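Local coordinates for DUF411 domain-containing protein (Pseudomonas aeruginosa, PDB 6WIS) that binds a cysteine-bridged cluster of four copper ions and probably contributes to bacterial copper resistance, at residues D18-K21 with H22-N26; A40-R44 with L45-Y49; M90-S94 with P95-M99. All coordinates share one frame; numbering follows the deposited sequence.

In the fold
Interactions 1 and 3 are both partly buried and meet each other, whereas interaction 2 lies at the surface on the opposite side of the chain's centre, about 23 Å from each of them centre to centre. Residues 18-26 and the loop 90-99 share one zinc ion: Asp18 and His22 come from the first, Glu98 from the second, and Trp19 packs against the carbonyl of Pro95. Both contribute metal ligands, and interaction 3 also supplies two copper ligands. Interaction 2 has no metal ligand and is built from backbone bonds that end helix 38-45. Interaction 1, by contrast, continues the regular bonding of helix 14-24, while interaction 3 relies on two beta turns.

Interaction 1. Residues D18-K21 with H22-N26; sequences DWIK and HLEAN. With ZN (zinc ion), chain J; ZN (zinc ion), chain M.
Asp18 and His22, one helical turn apart, hold the same zinc ion. The carboxylate binds through both oxygens, with OD1 of Asp18 2.3 Å from the zinc, while NE2 of His22 lies 2.0 Å from it. The two groups do not stack: carboxylate and imidazole planes stand 64° apart. Asp18 reaches the metal with CG anti to the backbone N (chi1 -171°). Asp18 O lies at the edge of the imidazole ring, in its plane, 2.9 Å from His22 CD2, and also accepts the helical bond from His22 N. Glu98 OE2 is the further protein ligand.

Behind this site the helix packs inward. Leu23 CD1 lies over one face of the Trp19 indole, 3.6 Å from the centroid of the six-membered ring and 11° off its normal, a CH-pi contact. The indole NE1 bonds to Val68 O, and its ring stacks with the copper ligand His55. On another side of the helix Glu24 OE2 binds a second zinc ion at a longer 2.5 Å. The i to i+4 pair of zinc ligands thus rides on the helix of a beta-alpha-beta unit, strand 4-9, helix 14-24 and strand 29-34, whose inner side chains face both strands.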
# COMPACT_ATOMS: atom_id res chain seq x y z
N ASP A 18 -8.50 -1.23 -9.03
CA ASP A 18 -8.05 -2.57 -9.39
C ASP A 18 -7.30 -3.23 -8.24
O ASP A 18 -7.52 -4.41 -7.93
CB ASP A 18 -7.17 -2.48 -10.66
CG ASP A 18 -6.81 -3.86 -11.27
OD1 ASP A 18 -7.49 -4.86 -11.02
OD2 ASP A 18 -5.84 -3.94 -12.02
N TRP A 19 -6.42 -2.47 -7.58
CA TRP A 19 -5.73 -3.00 -6.39
C TRP A 19 -6.73 -3.44 -5.32
O TRP A 19 -6.59 -4.50 -4.71
CB TRP A 19 -4.78 -1.95 -5.86
CG TRP A 19 -3.99 -2.31 -4.67
CD1 TRP A 19 -2.92 -3.16 -4.62
CD2 TRP A 19 -4.17 -1.80 -3.34
NE1 TRP A 19 -2.42 -3.21 -3.33
CE2 TRP A 19 -3.16 -2.37 -2.53
CE3 TRP A 19 -5.08 -0.90 -2.76
CZ2 TRP A 19 -3.03 -2.06 -1.17
CZ3 TRP A 19 -4.95 -0.60 -1.40
CH2 TRP A 19 -3.94 -1.18 -0.62
N ILE A 20 -7.77 -2.63 -5.08
CA ILE A 20 -8.81 -3.01 -4.14
C ILE A 20 -9.45 -4.34 -4.55
O ILE A 20 -9.72 -5.20 -3.70
CB ILE A 20 -9.85 -1.88 -4.02
CG1 ILE A 20 -9.22 -0.70 -3.27
CG2 ILE A 20 -11.14 -2.38 -3.38
CD1 ILE A 20 -10.12 0.56 -3.22
N LYS A 21 -9.64 -4.56 -5.86
CA LYS A 21 -10.27 -5.81 -6.29
C LYS A 21 -9.35 -7.00 -6.07
O LYS A 21 -9.83 -8.07 -5.70
CB LYS A 21 -10.72 -5.69 -7.75
CG LYS A 21 -12.00 -4.85 -7.89
CD LYS A 21 -12.45 -4.61 -9.33
CE LYS A 21 -12.93 -5.90 -9.98
NZ LYS A 21 -13.60 -5.70 -11.30
N HIS A 22 -8.03 -6.82 -6.23
CA HIS A 22 -7.08 -7.88 -5.91
C HIS A 22 -7.07 -8.21 -4.42
O HIS A 22 -6.93 -9.38 -4.03
CB HIS A 22 -5.66 -7.47 -6.34
CG HIS A 22 -5.44 -7.50 -7.82
ND1 HIS A 22 -4.64 -8.43 -8.44
CD2 HIS A 22 -5.90 -6.69 -8.81
CE1 HIS A 22 -4.62 -8.21 -9.74
NE2 HIS A 22 -5.38 -7.16 -9.99
N LEU A 23 -7.18 -7.19 -3.56
CA LEU A 23 -7.27 -7.44 -2.12
C LEU A 23 -8.52 -8.23 -1.78
O LEU A 23 -8.47 -9.19 -1.00
CB LEU A 23 -7.24 -6.13 -1.33
CG LEU A 23 -5.97 -5.27 -1.42
CD1 LEU A 23 -6.07 -4.09 -0.48
CD2 LEU A 23 -4.73 -6.10 -1.10
N GLU A 24 -9.67 -7.81 -2.33
CA GLU A 24 -10.93 -8.50 -2.09
C GLU A 24 -10.85 -9.96 -2.52
O GLU A 24 -11.31 -10.86 -1.79
CB GLU A 24 -12.06 -7.79 -2.83
CG GLU A 24 -12.33 -6.41 -2.31
CD GLU A 24 -13.47 -5.75 -3.04
OE1 GLU A 24 -13.63 -5.98 -4.26
OE2 GLU A 24 -14.21 -4.99 -2.38
N ALA A 25 -10.29 -10.22 -3.70
CA ALA A 25 -10.05 -11.59 -4.16
C ALA A 25 -9.06 -12.32 -3.27
O ALA A 25 -8.96 -13.55 -3.37
CB ALA A 25 -9.54 -11.60 -5.60
N ASN A 26 -8.33 -11.62 -2.41
CA ASN A 26 -7.46 -12.27 -1.45
C ASN A 26 -8.09 -12.38 -0.07
O ASN A 26 -7.41 -12.78 0.89
CB ASN A 26 -6.11 -11.54 -1.38
CG ASN A 26 -5.19 -11.94 -2.50
OD1 ASN A 26 -4.53 -12.97 -2.42
ND2 ASN A 26 -5.17 -11.15 -3.58
ZN ZN J . -5.80 -6.24 -11.74
ZN ZN M . -15.29 -3.69 -4.26

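Interaction 2. Residues A40-R44 with L45-Y49; sequences AVKSR and LGVPY
Lys42 and Val47 make the main polar link at this helix end: Val47 N donates to Lys42 O at 3.0 Å, with an N-H...O angle of 160°. That 6-to-1 bond is joined by a weak one inside it, from Gly46 N to Ser43 O at 3.3 Å. Together with the positive phi of Gly46 (85°), the two bonds define a Schellman motif in which Gly46 is the C-prime residue. At these backbone angles a beta carbon would press on the carbonyl oxygen of Leu45, so the position suits glycine. The last helical bond before the reversal runs from Leu45 N to Val41 O at 3.2 Å, and the same N-H makes a weak second bond to Lys42 O.

Apolar contacts flank the cap. CB of Lys42 meets CB of Val47 at 4.1 Å, the apolar pairing across the turn that commonly accompanies a Schellman motif. CG2 of Val47 also rests 3.7 Å from Lys42 O, beside the backbone bond. Val41 and Leu45 lie side by side and point the same way, with CG1 of Val41 3.9 Å from CD1 of Leu45. CG1 of Val41 stands anti to the backbone N (chi1 170°), which puts this branch beside the leucine.

The Lys42 chain, bent at chi4, bonds through NZ to Glu65 OE2, as a salt bridge, and to Thr56 OG1. Leu45 packs on Thr56 and Val58 of strand 55-59, and Val47 on Phe63 and Glu65 of strand 62-65, so the end of helix 38-45 is seated on two adjacent antiparallel strands of the sheet.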
# COMPACT_ATOMS: atom_id res chain seq x y z
N ALA A 40 -2.80 15.59 4.28
CA ALA A 40 -3.10 15.35 5.69
C ALA A 40 -3.09 13.86 6.01
O ALA A 40 -2.58 13.45 7.06
CB ALA A 40 -4.45 15.96 6.06
N VAL A 41 -3.68 13.04 5.14
CA VAL A 41 -3.77 11.61 5.43
C VAL A 41 -2.37 11.01 5.51
O VAL A 41 -2.03 10.31 6.47
CB VAL A 41 -4.63 10.89 4.37
CG1 VAL A 41 -4.51 9.37 4.56
CG2 VAL A 41 -6.09 11.31 4.46
N LYS A 42 -1.52 11.33 4.54
CA LYS A 42 -0.22 10.70 4.50
C LYS A 42 0.67 11.22 5.63
O LYS A 42 1.37 10.44 6.28
CB LYS A 42 0.44 10.94 3.14
CG LYS A 42 -0.17 10.13 1.98
CD LYS A 42 0.73 10.24 0.75
CE LYS A 42 -0.08 10.10 -0.53
NZ LYS A 42 -0.92 8.84 -0.52
N SER A 43 0.64 12.53 5.88
CA SER A 43 1.50 13.08 6.92
C SER A 43 1.06 12.64 8.30
O SER A 43 1.90 12.40 9.17
CB SER A 43 1.56 14.60 6.84
OG SER A 43 0.37 15.14 7.35
N ARG A 44 -0.24 12.47 8.53
CA ARG A 44 -0.67 11.99 9.84
C ARG A 44 -0.28 10.54 10.07
O ARG A 44 -0.02 10.15 11.21
CB ARG A 44 -2.17 12.18 10.00
CG ARG A 44 -2.53 13.63 10.31
CD ARG A 44 -4.03 13.87 10.25
NE ARG A 44 -4.31 15.30 10.22
CZ ARG A 44 -5.51 15.84 10.42
NH1 ARG A 44 -6.55 15.08 10.68
NH2 ARG A 44 -5.65 17.15 10.36
N LEU A 45 -0.23 9.73 9.01
CA LEU A 45 0.16 8.34 9.16
C LEU A 45 1.67 8.16 9.18
O LEU A 45 2.14 7.06 9.50
CB LEU A 45 -0.46 7.52 8.02
CG LEU A 45 -1.97 7.28 8.13
CD1 LEU A 45 -2.56 6.87 6.80
CD2 LEU A 45 -2.26 6.20 9.17
N GLY A 46 2.43 9.19 8.82
CA GLY A 46 3.87 9.09 8.80
C GLY A 46 4.45 8.53 7.52
O GLY A 46 5.56 7.98 7.54
N VAL A 47 3.75 8.66 6.40
CA VAL A 47 4.30 8.20 5.13
C VAL A 47 5.41 9.16 4.73
O VAL A 47 5.13 10.36 4.57
CB VAL A 47 3.24 8.12 4.03
CG1 VAL A 47 3.89 7.64 2.71
CG2 VAL A 47 2.05 7.23 4.48
N PRO A 48 6.64 8.70 4.51
CA PRO A 48 7.72 9.63 4.14
C PRO A 48 7.45 10.30 2.81
O PRO A 48 6.96 9.69 1.85
CB PRO A 48 8.96 8.73 4.06
CG PRO A 48 8.59 7.51 4.87
CD PRO A 48 7.13 7.31 4.57
N TYR A 49 7.84 11.57 2.76
CA TYR A 49 7.67 12.48 1.64
C TYR A 49 7.77 11.82 0.27
O TYR A 49 6.78 11.75 -0.46
CB TYR A 49 8.70 13.61 1.83
CG TYR A 49 8.63 14.73 0.83
CD1 TYR A 49 7.44 15.43 0.62
CD2 TYR A 49 9.75 15.12 0.11
CE1 TYR A 49 7.37 16.47 -0.30
CE2 TYR A 49 9.69 16.15 -0.81
CZ TYR A 49 8.50 16.82 -1.01
OH TYR A 49 8.45 17.85 -1.92

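Interaction 3. Residues M90-S94 with P95-M99; sequences MPVGS and PGMEM. With CU (copper (II) ion), chain F; ZN (zinc ion), chain J.
Gly93 N-H stands over the flat carbonyl group of Met97: it donates to Met97 O at 3.1 Å, nearly straight (172°), but 58° out of the carbonyl plane. Met97 N returns to 90-94, bonding Ser94 O at 2.8 Å with a smaller tilt from that carbonyl plane. The Pro91 carbonyl, in contrast, is met in its plane by Ser94 OG, which donates to Pro91 O at 2.8 Å; Ser94 N bonds to the same oxygen, so two donors fix it. The flat carboxylate of Glu98 divides its oxygens: OE2 lies 2.3 Å from a zinc ion, and OE1 accepts a weak bond from Gly96 N.

The bonds from Ser94 N to Pro91 O and from Met97 N to Ser94 O close two type II beta turns that share Ser94, and the Gly93-Met97 bond ties the turns together. Gly93 and Gly96 hold their third positions, where positive phi suits glycine. CB of Met97 rests 3.4 Å from Ser94 OG. Beyond it the Met97 chain bends at chi2 (-61°) and again at chi3, bringing its selenium to copper and its CE within 4.0 Å of Val92 CG2, the two side chains crossing at about a right angle.

The copper ion is held by SE of Met90 at 2.4 Å and SE of Met97 at 2.4 Å, with Cys15 SG as third ligand; both methionines are selenomethionine here. Asp18 and His22 complete the protein ligands of the zinc. The double turn brings Met90, just before it, and Met97, its last residue, to one copper of the cysteine-bridged tetranuclear cluster as selenoether ligands (thioethers in the native protein), and Glu98, just after it, to the neighbouring zinc.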
# COMPACT_ATOMS: atom_id res chain seq x y z
N MSE A 90 4.11 4.26 -8.87
CA MSE A 90 3.19 3.27 -9.42
C MSE A 90 3.91 2.42 -10.43
O MSE A 90 3.75 2.62 -11.63
CB MSE A 90 1.97 3.95 -10.08
CG MSE A 90 1.14 4.86 -9.20
SE MSE A 90 -0.39 5.69 -10.16
CE MSE A 90 0.59 6.64 -11.56
N PRO A 91 4.70 1.46 -9.95
CA PRO A 91 5.48 0.61 -10.87
C PRO A 91 4.57 -0.31 -11.65
O PRO A 91 3.68 -0.96 -11.09
CB PRO A 91 6.41 -0.17 -9.93
CG PRO A 91 5.75 -0.11 -8.59
CD PRO A 91 5.02 1.20 -8.53
N VAL A 92 4.78 -0.35 -12.97
CA VAL A 92 3.97 -1.24 -13.81
C VAL A 92 4.29 -2.69 -13.43
O VAL A 92 5.44 -3.04 -13.17
CB VAL A 92 4.24 -0.96 -15.30
CG1 VAL A 92 3.51 -1.97 -16.19
CG2 VAL A 92 3.80 0.43 -15.67
N GLY A 93 3.26 -3.53 -13.38
CA GLY A 93 3.42 -4.91 -12.98
C GLY A 93 3.10 -5.19 -11.53
O GLY A 93 2.92 -6.36 -11.16
N SER A 94 3.02 -4.16 -10.69
CA SER A 94 2.57 -4.37 -9.33
C SER A 94 1.06 -4.61 -9.34
O SER A 94 0.37 -4.27 -10.31
CB SER A 94 2.94 -3.17 -8.46
OG SER A 94 2.27 -1.98 -8.86
N PRO A 95 0.51 -5.21 -8.27
CA PRO A 95 -0.91 -5.59 -8.30
C PRO A 95 -1.82 -4.37 -8.42
O PRO A 95 -1.69 -3.40 -7.67
CB PRO A 95 -1.13 -6.32 -6.97
CG PRO A 95 0.23 -6.64 -6.44
CD PRO A 95 1.21 -5.68 -7.05
N GLY A 96 -2.75 -4.43 -9.37
CA GLY A 96 -3.58 -3.29 -9.70
C GLY A 96 -2.97 -2.35 -10.71
O GLY A 96 -3.69 -1.49 -11.24
N MSE A 97 -1.69 -2.51 -11.03
CA MSE A 97 -0.98 -1.72 -12.04
C MSE A 97 -0.46 -2.65 -13.14
O MSE A 97 0.46 -2.32 -13.87
CB MSE A 97 0.19 -0.95 -11.40
CG MSE A 97 -0.15 0.50 -10.82
SE MSE A 97 -0.80 1.75 -12.21
CE MSE A 97 0.85 1.69 -13.29
N GLU A 98 -1.01 -3.86 -13.26
CA GLU A 98 -0.40 -4.81 -14.18
C GLU A 98 -0.87 -4.53 -15.61
O GLU A 98 -2.05 -4.26 -15.85
CB GLU A 98 -0.70 -6.25 -13.76
CG GLU A 98 -2.06 -6.75 -14.08
CD GLU A 98 -3.13 -6.27 -13.13
OE1 GLU A 98 -2.88 -5.47 -12.18
OE2 GLU A 98 -4.26 -6.73 -13.36
N MSE A 99 0.08 -4.54 -16.54
CA MSE A 99 -0.22 -4.27 -17.95
C MSE A 99 0.60 -5.18 -18.87
O MSE A 99 1.51 -4.71 -19.56
CB MSE A 99 0.06 -2.79 -18.27
CG MSE A 99 -0.75 -1.81 -17.44
SE MSE A 99 -0.43 0.04 -17.80
CE MSE A 99 -1.50 0.72 -16.37
CU CU F . -1.49 3.88 -11.34
ZN ZN J . -5.80 -6.24 -11.74